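Local coordinates for iron Transport-associated domain protein (Bacillus anthracis, PDB 4H8Q), which binds heme through a NEAT domain of the secreted hemophore IsdX2 and probably takes part in scavenging it from methemoglobin, at residues T67-G71 against G72-A76. The protein carries 1 engineered substitution. Numbering follows the deposited sequence.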
loop_
_atom_site.group_PDB
_atom_site.type_symbol
_atom_site.label_atom_id
_atom_site.label_comp_id
_atom_site.label_asym_id
_atom_site.label_seq_id
_atom_site.Cartn_x
_atom_site.Cartn_y
_atom_site.Cartn_z
ATOM N N THR A 67 -3.236 -3.817 6.078
ATOM C CA THR A 67 -1.842 -4.122 6.338
ATOM C C THR A 67 -1.707 -4.739 7.722
ATOM O O THR A 67 -2.587 -4.571 8.570
ATOM C CB THR A 67 -0.940 -2.878 6.222
ATOM O OG1 THR A 67 -1.315 -1.910 7.211
ATOM C CG2 THR A 67 -1.068 -2.255 4.845
ATOM N N GLU A 68 -0.622 -5.469 7.936
ATOM C CA GLU A 68 -0.424 -6.155 9.210
ATOM C C GLU A 68 -0.067 -5.148 10.287
ATOM O O GLU A 68 0.835 -4.328 10.107
ATOM C CB GLU A 68 0.667 -7.224 9.103
ATOM C CG GLU A 68 0.871 -8.014 10.402
ATOM C CD GLU A 68 1.511 -9.378 10.185
ATOM O OE1 GLU A 68 2.178 -9.576 9.148
ATOM O OE2 GLU A 68 1.344 -10.257 11.056
ATOM N N LYS A 69 -0.787 -5.219 11.399
ATOM C CA LYS A 69 -0.579 -4.318 12.522
ATOM C C LYS A 69 -0.830 -5.086 13.812
ATOM O O LYS A 69 -1.928 -5.607 14.024
ATOM C CB LYS A 69 -1.541 -3.131 12.426
ATOM C CG LYS A 69 -1.506 -2.187 13.624
ATOM C CD LYS A 69 -2.674 -1.211 13.583
ATOM C CE LYS A 69 -2.664 -0.268 14.778
ATOM N NZ LYS A 69 -1.449 0.597 14.805
ATOM N N ASN A 70 0.191 -5.168 14.659
ATOM C CA ASN A 70 0.063 -5.842 15.947
ATOM C C ASN A 70 -0.475 -7.264 15.810
ATOM O O ASN A 70 -1.483 -7.617 16.427
ATOM C CB ASN A 70 -0.833 -5.033 16.891
ATOM C CG ASN A 70 -0.268 -3.657 17.200
ATOM O OD1 ASN A 70 0.946 -3.484 17.332
ATOM N ND2 ASN A 70 -1.149 -2.667 17.313
ATOM N N GLY A 71 0.194 -8.068 14.989
ATOM C CA GLY A 71 -0.172 -9.462 14.809
ATOM C C GLY A 71 -1.530 -9.699 14.170
ATOM O O GLY A 71 -2.011 -10.832 14.126
ATOM N N GLY A 72 -2.157 -8.633 13.680
ATOM C CA GLY A 72 -3.431 -8.747 12.997
ATOM C C GLY A 72 -3.448 -7.886 11.746
ATOM O O GLY A 72 -2.492 -7.165 11.474
ATOM N N PHE A 73 -4.529 -7.958 10.981
ATOM C CA PHE A 73 -4.672 -7.089 9.813
ATOM C C PHE A 73 -5.726 -6.018 10.032
ATOM O O PHE A 73 -6.815 -6.289 10.550
ATOM C CB PHE A 73 -4.954 -7.901 8.543
ATOM C CG PHE A 73 -3.759 -8.665 8.060
ATOM C CD1 PHE A 73 -2.923 -8.133 7.087
ATOM C CD2 PHE A 73 -3.441 -9.890 8.611
ATOM C CE1 PHE A 73 -1.797 -8.821 6.663
ATOM C CE2 PHE A 73 -2.318 -10.590 8.190
ATOM C CZ PHE A 73 -1.500 -10.056 7.212
ATOM N N ALA A 74 -5.396 -4.797 9.632
ATOM C CA ALA A 74 -6.286 -3.661 9.827
ATOM C C ALA A 74 -6.496 -2.903 8.531
ATOM O O ALA A 74 -5.563 -2.743 7.741
ATOM C CB ALA A 74 -5.707 -2.726 10.876
ATOM N N ASP A 75 -7.725 -2.445 8.310
ATOM C CA ASP A 75 -8.006 -1.605 7.157
ATOM C C ASP A 75 -7.173 -0.327 7.228
ATOM O O ASP A 75 -7.136 0.352 8.260
ATOM C CB ASP A 75 -9.496 -1.255 7.082
ATOM C CG ASP A 75 -10.379 -2.483 6.905
ATOM O OD1 ASP A 75 -11.256 -2.710 7.764
ATOM O OD2 ASP A 75 -10.209 -3.214 5.910
ATOM N N ALA A 76 -6.500 0.007 6.135
ATOM C CA ALA A 76 -5.765 1.264 6.081
ATOM C C ALA A 76 -6.750 2.424 6.036
ATOM O O ALA A 76 -7.805 2.335 5.413
ATOM C CB ALA A 76 -4.854 1.299 4.863
HETATM O O HOH W 1 -3.678 -0.689 7.701
#
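Phe73 swings its ring back over the opposing strand by setting CG beside its own backbone N and anti to the carbonyl carbon (chi1 -72°), while Glu68, with CG anti to its backbone N (chi1 -178°), keeps only CB over the ring and leads its extended chain on past the rim at CZ. The pair occupies the non-hydrogen-bonded position of a tight antiparallel hairpin, and the touch is a CH-pi contact: Glu68 CB lies over one ring face, displaced toward the rim, with Phe73 CE1 as its nearest ring atom at 3.8 Å. The carboxylate plane is turned 23° from that of the ring.

Hydrogen-bonded pairs lie on either side of Glu68 and Phe73 along the ladder. Thr67 and Ala74 exchange two backbone bonds, Ala74 N reaching Thr67 O at 3.0 Å and Thr67 N reaching Ala74 O at 3.1 Å. Nearer the bend, Lys69 N gives a short, straight bond to Gly72 O (2.6 Å). The return bond from Gly72 N to Lys69 O is more bent, its donor standing well above the carbonyl plane. These two bonds close a type I' turn, the two-residue reversal well suited to a beta hairpin, in which Asn70 and Gly71 both take positive phi.

On the face opposite Glu68 and Phe73, a water donates to both Thr67 OG1 (2.7 Å) and Ala74 O (2.8 Å), giving that carbonyl a second donor beside Thr67 N.

The hairpin joins strands 62-69 and 72-82 within the antiparallel barrel. Strand 101-109 continues the sheet beyond 62-69: there Asn102 hydrogen-bonds Glu68 OE1, and Lys104 makes a cation-pi contact with Phe73. On the other face the side chain of Thr67, about 12 Å from the bound heme, packs against Ala103 and against Phe92 of strand 87-94.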